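Local coordinates for minor capsid protein (Cafeteriavirus-dependent mavirus, PDB 6G42), which forms the penton of the virophage capsid, a single jelly-roll protein that assembles as five copies, presumably at the icosahedral vertices, at residues I144-T147 / E148-N152; S193-E196 / F197-P200; T278-D281 / Y282-K286. All coordinates share one frame; numbering follows the deposited sequence.

In the fold
The three contacts are local and follow one another along the chain. Interaction 1 lies far out, with its centre about 34 Å from the chain centre. There a strand passes into a helix, and weak bonds and an arginine tie the cap. Interactions 2 and 3 both lie about 8 Å from the chain centre, and both touch a second subunit. Interaction 2 is the buried one and depends on backbone bonds and apolar side chains. Interaction 3 is partly buried, a hairpin end with acidic residues and a tyrosine-lysine pair. Its Tyr282 N meets Pro200 O of interaction 2 at 2.9 Å, a probable hydrogen bond. Interaction 1 touches neither.

Interaction 1 (I144-T147 / E148-N152); sequences ITTT and ENFRN
A helix N-cap opens this contact, where Thr147 precedes helix 148-153 and meets Phe150. Thr147 OG1 accepts a weak bond from Phe150 N at 3.5 Å. With OG1 lying between the backbone N and the carbonyl carbon (chi1 61°), the hydroxyl faces the first turn. Phe150 CB lies 3.6 Å from the same Thr147 OG1. Thr147 O serves the turn as well and takes two bonds from one residue. Arg151 N donates weakly to Thr147 O at 3.4 Å. Arg151 NE donates weakly to Thr147 O at 3.2 Å, with an N-H...O angle of 146°. The carbonyl oxygen sits at the edge of the guanidinium, near its plane. The arginine chain bends at chi3 (-90°), which turns NE back over the start of the helix. Its NH2 forms a salt bridge with Asp186, so the guanidinium has a second, charged partner.

The cap joins the end of strand 141-145 to the helix, and the strand belongs to a small antiparallel sheet with 132-136 and 187-189. On the buried side, Thr146 CG2 packs obliquely against Phe150 CD1 at 3.9 Å. The Phe150 side chain also touches Ile125, Pro131 and Ile156 of strand 154-158. Thr146 OG1 lies 3.7 Å from Arg151 NE and bonds weakly to Asp186 O.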
loop_
_atom_site.group_PDB
_atom_site.type_symbol
_atom_site.label_atom_id
_atom_site.label_comp_id
_atom_site.label_asym_id
_atom_site.label_seq_id
_atom_site.Cartn_x
_atom_site.Cartn_y
_atom_site.Cartn_z
ATOM N N ILE C 144 2.539 13.016 -28.311
ATOM C CA ILE C 144 2.781 13.439 -29.692
ATOM C C ILE C 144 1.497 14.085 -30.197
ATOM O O ILE C 144 0.438 13.452 -30.188
ATOM C CB ILE C 144 3.187 12.255 -30.598
ATOM C CG1 ILE C 144 4.564 11.720 -30.186
ATOM C CG2 ILE C 144 3.239 12.669 -32.066
ATOM C CD1 ILE C 144 4.824 10.290 -30.610
ATOM N N THR C 145 1.606 15.343 -30.625
ATOM C CA THR C 145 0.484 16.098 -31.194
ATOM C C THR C 145 0.647 16.192 -32.711
ATOM O O THR C 145 1.745 16.459 -33.206
ATOM C CB THR C 145 0.385 17.502 -30.573
ATOM O OG1 THR C 145 0.230 17.375 -29.157
ATOM C CG2 THR C 145 -0.809 18.281 -31.136
ATOM N N THR C 146 -0.461 15.987 -33.425
ATOM C CA THR C 146 -0.463 15.858 -34.888
ATOM C C THR C 146 -1.774 16.345 -35.508
ATOM O O THR C 146 -2.822 16.322 -34.862
ATOM C CB THR C 146 -0.248 14.389 -35.325
ATOM O OG1 THR C 146 -0.966 13.510 -34.450
ATOM C CG2 THR C 146 1.225 14.018 -35.297
ATOM N N THR C 147 -1.695 16.785 -36.766
ATOM C CA THR C 147 -2.878 17.108 -37.578
ATOM C C THR C 147 -3.323 15.877 -38.364
ATOM O O THR C 147 -2.551 14.926 -38.538
ATOM C CB THR C 147 -2.612 18.248 -38.580
ATOM O OG1 THR C 147 -1.572 17.863 -39.491
ATOM C CG2 THR C 147 -2.214 19.534 -37.855
ATOM N N GLU C 148 -4.565 15.912 -38.839
ATOM C CA GLU C 148 -5.154 14.793 -39.591
ATOM C C GLU C 148 -4.474 14.569 -40.947
ATOM O O GLU C 148 -4.314 13.426 -41.384
ATOM C CB GLU C 148 -6.663 14.998 -39.780
ATOM C CG GLU C 148 -7.354 13.876 -40.558
ATOM C CD GLU C 148 -8.845 13.743 -40.272
ATOM O OE1 GLU C 148 -9.473 14.701 -39.768
ATOM O OE2 GLU C 148 -9.398 12.664 -40.562
ATOM N N ASN C 149 -4.081 15.660 -41.600
ATOM C CA ASN C 149 -3.384 15.604 -42.890
ATOM C C ASN C 149 -1.999 14.932 -42.794
ATOM O O ASN C 149 -1.586 14.230 -43.724
ATOM C CB ASN C 149 -3.266 17.020 -43.476
ATOM C CG ASN C 149 -2.718 17.036 -44.895
ATOM O OD1 ASN C 149 -2.931 16.103 -45.671
ATOM N ND2 ASN C 149 -2.015 18.108 -45.244
ATOM N N PHE C 150 -1.297 15.152 -41.679
ATOM C CA PHE C 150 -0.005 14.499 -41.416
ATOM C C PHE C 150 -0.157 12.985 -41.264
ATOM O O PHE C 150 0.626 12.223 -41.832
ATOM C CB PHE C 150 0.667 15.078 -40.160
ATOM C CG PHE C 150 2.010 14.456 -39.848
ATOM C CD1 PHE C 150 2.100 13.312 -39.058
ATOM C CD2 PHE C 150 3.182 15.002 -40.352
ATOM C CE1 PHE C 150 3.331 12.729 -38.781
ATOM C CE2 PHE C 150 4.416 14.425 -40.073
ATOM C CZ PHE C 150 4.490 13.287 -39.288
ATOM N N ARG C 151 -1.152 12.565 -40.486
ATOM C CA ARG C 151 -1.409 11.140 -40.221
ATOM C C ARG C 151 -1.781 10.341 -41.473
ATOM O O ARG C 151 -1.428 9.164 -41.581
ATOM C CB ARG C 151 -2.508 10.987 -39.168
ATOM C CG ARG C 151 -2.048 11.260 -37.744
ATOM C CD ARG C 151 -3.231 11.313 -36.789
ATOM N NE ARG C 151 -3.780 12.664 -36.642
ATOM C CZ ARG C 151 -5.012 12.960 -36.218
ATOM N NH1 ARG C 151 -5.885 12.007 -35.899
ATOM N NH2 ARG C 151 -5.387 14.232 -36.121
ATOM N N ASN C 152 -2.506 10.977 -42.393
ATOM C CA ASN C 152 -2.814 10.382 -43.701
ATOM C C ASN C 152 -1.563 10.275 -44.578
ATOM O O ASN C 152 -1.365 9.269 -45.259
ATOM C CB ASN C 152 -3.895 11.190 -44.433
ATOM C CG ASN C 152 -5.264 11.080 -43.770
ATOM O OD1 ASN C 152 -5.718 9.983 -43.438
ATOM N ND2 ASN C 152 -5.933 12.214 -43.584
#

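Interaction 2 (S193-E196 / F197-P200); sequences STLE and FLTP
Thr194 and Phe197 meet in a tight turn of the loop between strands 187-189 and 201-207. Phe197 N donates to Thr194 O at 3.0 Å, a bond from residue i+3 back to residue i. Another acceptor follows at once. Leu195 O receives both Leu198 N and Thr199 N, each of these two nitrogens lying 3.1 Å from that oxygen. The first of these bonds again spans three residues, and the second spans four. One carbonyl oxygen thus holds two successive backbone N-H groups. The chain then leads through Pro200 into strand 201-207.

The tight side is built from buried residues. Thr194 O lies at the edge of the Phe197 ring, near its plane, and 3.4 Å from Phe197 CB. Leu198 CG packs against the same Thr194 O at 3.6 Å. Thr199 CG2 comes to 3.7 Å from Glu196 O. The leucine tips touch more loosely, with Leu195 CD2 and Leu198 CD1 4.3 Å apart. Tyr106 of helix 106-120 packs on Leu195, Leu198 and Thr199, while Thr194 OG1 is held by Gln190 NE2 and Asp165 O.

Glu196 marks the more open side, being partly exposed. Its CG sits between the backbone N and the carbonyl carbon (chi1 64°), which sets it beside the phenylalanine. The two side chains run side by side, and the carboxylate plane stands 83° from the ring plane. A neighbouring subunit also reaches this side: its Ser250 packs on Glu196, its Asn249 on Phe197, and its Lys60 NZ bonds to Phe197 O. Glu196 CG approaches the Phe197 ring obliquely, 3.6 Å from Phe197 CD1.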
loop_
_atom_site.group_PDB
_atom_site.type_symbol
_atom_site.label_atom_id
_atom_site.label_comp_id
_atom_site.label_asym_id
_atom_site.label_seq_id
_atom_site.Cartn_x
_atom_site.Cartn_y
_atom_site.Cartn_z
ATOM N N SER C 193 3.668 5.288 -17.789
ATOM C CA SER C 193 4.858 6.082 -17.493
ATOM C C SER C 193 6.120 5.256 -17.755
ATOM O O SER C 193 6.160 4.075 -17.414
ATOM C CB SER C 193 4.828 6.556 -16.039
ATOM O OG SER C 193 5.869 7.483 -15.783
ATOM N N THR C 194 7.123 5.879 -18.384
ATOM C CA THR C 194 8.417 5.226 -18.687
ATOM C C THR C 194 9.641 6.000 -18.157
ATOM O O THR C 194 10.757 5.831 -18.653
ATOM C CB THR C 194 8.599 4.981 -20.209
ATOM O OG1 THR C 194 8.714 6.234 -20.899
ATOM C CG2 THR C 194 7.443 4.174 -20.773
ATOM N N LEU C 195 9.439 6.808 -17.121
ATOM C CA LEU C 195 10.526 7.564 -16.510
ATOM C C LEU C 195 11.579 6.637 -15.882
ATOM O O LEU C 195 12.749 6.995 -15.798
ATOM C CB LEU C 195 9.977 8.540 -15.465
ATOM C CG LEU C 195 8.871 9.520 -15.896
ATOM C CD1 LEU C 195 8.535 10.478 -14.760
ATOM C CD2 LEU C 195 9.263 10.297 -17.148
ATOM N N GLU C 196 11.159 5.450 -15.453
ATOM C CA GLU C 196 12.073 4.388 -14.989
ATOM C C GLU C 196 13.114 3.949 -16.036
ATOM O O GLU C 196 14.203 3.521 -15.668
ATOM C CB GLU C 196 11.272 3.171 -14.481
ATOM C CG GLU C 196 10.444 2.457 -15.541
ATOM C CD GLU C 196 9.532 1.373 -14.987
ATOM O OE1 GLU C 196 9.962 0.620 -14.090
ATOM O OE2 GLU C 196 8.387 1.249 -15.472
ATOM N N PHE C 197 12.762 4.045 -17.323
ATOM C CA PHE C 197 13.674 3.750 -18.460
ATOM C C PHE C 197 14.638 4.886 -18.826
ATOM O O PHE C 197 15.534 4.690 -19.650
ATOM C CB PHE C 197 12.861 3.415 -19.725
ATOM C CG PHE C 197 12.285 2.027 -19.739
ATOM C CD1 PHE C 197 11.186 1.709 -18.947
ATOM C CD2 PHE C 197 12.823 1.042 -20.567
ATOM C CE1 PHE C 197 10.648 0.434 -18.957
ATOM C CE2 PHE C 197 12.290 -0.237 -20.583
ATOM C CZ PHE C 197 11.202 -0.543 -19.775
ATOM N N LEU C 198 14.420 6.070 -18.253
ATOM C CA LEU C 198 15.191 7.279 -18.556
ATOM C C LEU C 198 16.192 7.675 -17.465
ATOM O O LEU C 198 17.262 8.207 -17.768
ATOM C CB LEU C 198 14.222 8.443 -18.815
ATOM C CG LEU C 198 13.133 8.229 -19.885
ATOM C CD1 LEU C 198 12.288 9.482 -20.056
ATOM C CD2 LEU C 198 13.710 7.827 -21.232
ATOM N N THR C 199 15.838 7.446 -16.204
ATOM C CA THR C 199 16.724 7.786 -15.085
ATOM C C THR C 199 18.072 7.052 -15.169
ATOM O O THR C 199 18.108 5.824 -15.308
ATOM C CB THR C 199 16.077 7.548 -13.694
ATOM O OG1 THR C 199 17.022 7.882 -12.669
ATOM C CG2 THR C 199 15.620 6.094 -13.484
ATOM N N PRO C 200 19.185 7.805 -15.086
ATOM C CA PRO C 200 20.493 7.175 -15.076
ATOM C C PRO C 200 20.895 6.637 -13.704
ATOM O O PRO C 200 21.909 5.948 -13.611
ATOM C CB PRO C 200 21.416 8.324 -15.468
ATOM C CG PRO C 200 20.777 9.514 -14.850
ATOM C CD PRO C 200 19.297 9.271 -14.946
#

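Interaction 3 (T278-D281 / Y282-K286); sequences TIYD and YDNEK
A beta-hairpin brings Tyr280 and Lys286 together, pairing the end of strand 272-281 with the start of strand 286-288. The turn between them is type I, from Asp281 to Asn284. Its Asn284 N donates to Asp281 O at 3.0 Å. Asp281 N bonds to Glu285 O at 3.3 Å. Inside the loop, Asp283 OD1 accepts from Glu285 N at 3.1 Å, an Asx turn. The oxygen is met on its anti side.

Flanking the turn, Tyr280 and Lys286 form a non-hydrogen-bonded antiparallel pair and project from the same face of the sheet. The two side chains run alongside each other. Lys286 CG lies over the Tyr280 ring, displaced from its centre, 4.2 Å from the ring centroid. This is a CH-pi contact. The lysine has CG anti to the backbone N (chi1 -165°), which starts the chain along the ring. Further out, Lys286 CD comes to 3.3 Å from Tyr280 OH. Thr278 CG2 also packs against Lys286 CG, across the lysine chain.

Three acidic side chains, Asp281, Asp283 and Glu285, all make salt bridges to Lys67 NZ, which probably offsets their like charges. Asp281 is also bonded to Tyr102 and His287. The Tyr282 ring stacks with His59 of a neighbouring subunit. The arrangement is that of a 3:5 hairpin with loop 282-284, a type I turn followed by a G1-type beta bulge at Asn284, whose backbone is left-handed (phi 66°, psi 19°).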
loop_
_atom_site.group_PDB
_atom_site.type_symbol
_atom_site.label_atom_id
_atom_site.label_comp_id
_atom_site.label_asym_id
_atom_site.label_seq_id
_atom_site.Cartn_x
_atom_site.Cartn_y
_atom_site.Cartn_z
ATOM N N THR C 278 27.767 7.969 -2.143
ATOM C CA THR C 278 28.175 7.827 -3.533
ATOM C C THR C 278 26.999 7.321 -4.354
ATOM O O THR C 278 26.269 6.431 -3.914
ATOM C CB THR C 278 29.313 6.804 -3.662
ATOM O OG1 THR C 278 30.312 7.051 -2.665
ATOM C CG2 THR C 278 29.952 6.890 -5.024
ATOM N N ILE C 279 26.842 7.881 -5.550
ATOM C CA ILE C 279 25.777 7.516 -6.469
ATOM C C ILE C 279 26.381 6.640 -7.562
ATOM O O ILE C 279 27.368 7.030 -8.181
ATOM C CB ILE C 279 25.136 8.768 -7.122
ATOM C CG1 ILE C 279 24.638 9.754 -6.061
ATOM C CG2 ILE C 279 23.966 8.381 -8.026
ATOM C CD1 ILE C 279 24.455 11.167 -6.581
ATOM N N TYR C 280 25.779 5.475 -7.800
ATOM C CA TYR C 280 26.117 4.615 -8.952
ATOM C C TYR C 280 25.069 4.770 -10.042
ATOM O O TYR C 280 23.883 4.614 -9.771
ATOM C CB TYR C 280 26.189 3.144 -8.529
ATOM C CG TYR C 280 27.483 2.794 -7.851
ATOM C CD1 TYR C 280 27.697 3.113 -6.514
ATOM C CD2 TYR C 280 28.509 2.171 -8.551
ATOM C CE1 TYR C 280 28.895 2.811 -5.888
ATOM C CE2 TYR C 280 29.713 1.865 -7.938
ATOM C CZ TYR C 280 29.903 2.182 -6.605
ATOM O OH TYR C 280 31.100 1.871 -5.995
ATOM N N ASP C 281 25.507 5.074 -11.262
ATOM C CA ASP C 281 24.613 5.084 -12.423
ATOM C C ASP C 281 24.446 3.665 -12.988
ATOM O O ASP C 281 25.146 2.737 -12.575
ATOM C CB ASP C 281 25.134 6.035 -13.514
ATOM C CG ASP C 281 24.962 7.517 -13.157
ATOM O OD1 ASP C 281 24.599 7.842 -12.007
ATOM O OD2 ASP C 281 25.200 8.370 -14.042
ATOM N N TYR C 282 23.517 3.504 -13.929
ATOM C CA TYR C 282 23.271 2.198 -14.575
ATOM C C TYR C 282 24.428 1.701 -15.447
ATOM O O TYR C 282 24.625 0.493 -15.558
ATOM C CB TYR C 282 21.955 2.203 -15.367
ATOM C CG TYR C 282 20.765 1.980 -14.473
ATOM C CD1 TYR C 282 20.530 0.735 -13.905
ATOM C CD2 TYR C 282 19.885 3.014 -14.171
ATOM C CE1 TYR C 282 19.451 0.523 -13.067
ATOM C CE2 TYR C 282 18.800 2.811 -13.332
ATOM C CZ TYR C 282 18.590 1.563 -12.779
ATOM O OH TYR C 282 17.519 1.360 -11.949
ATOM N N ASP C 283 25.198 2.624 -16.030
ATOM C CA ASP C 283 26.470 2.274 -16.709
ATOM C C ASP C 283 27.663 2.007 -15.757
ATOM O O ASP C 283 28.807 1.895 -16.198
ATOM C CB ASP C 283 26.831 3.315 -17.785
ATOM C CG ASP C 283 27.052 4.714 -17.228
ATOM O OD1 ASP C 283 27.464 4.862 -16.059
ATOM O OD2 ASP C 283 26.810 5.681 -17.981
ATOM N N ASN C 284 27.371 1.914 -14.459
ATOM C CA ASN C 284 28.328 1.574 -13.397
ATOM C C ASN C 284 29.433 2.632 -13.194
ATOM O O ASN C 284 30.455 2.350 -12.569
ATOM C CB ASN C 284 28.895 0.144 -13.599
ATOM C CG ASN C 284 28.838 -0.715 -12.323
ATOM O OD1 ASN C 284 27.928 -0.588 -11.499
ATOM N ND2 ASN C 284 29.797 -1.618 -12.178
ATOM N N GLU C 285 29.190 3.853 -13.681
ATOM C CA GLU C 285 30.084 4.990 -13.466
ATOM C C GLU C 285 29.776 5.600 -12.107
ATOM O O GLU C 285 28.637 5.951 -11.826
ATOM C CB GLU C 285 29.903 6.052 -14.555
ATOM C CG GLU C 285 30.913 7.194 -14.478
ATOM C CD GLU C 285 30.926 8.078 -15.714
ATOM O OE1 GLU C 285 29.885 8.186 -16.402
ATOM O OE2 GLU C 285 31.985 8.682 -15.990
ATOM N N LYS C 286 30.804 5.736 -11.282
ATOM C CA LYS C 286 30.661 6.222 -9.915
ATOM C C LYS C 286 30.798 7.749 -9.854
ATOM O O LYS C 286 31.667 8.319 -10.514
ATOM C CB LYS C 286 31.733 5.556 -9.059
ATOM C CG LYS C 286 31.494 5.670 -7.572
ATOM C CD LYS C 286 32.472 4.827 -6.764
ATOM C CE LYS C 286 33.815 5.521 -6.583
ATOM N NZ LYS C 286 34.668 4.801 -5.594
#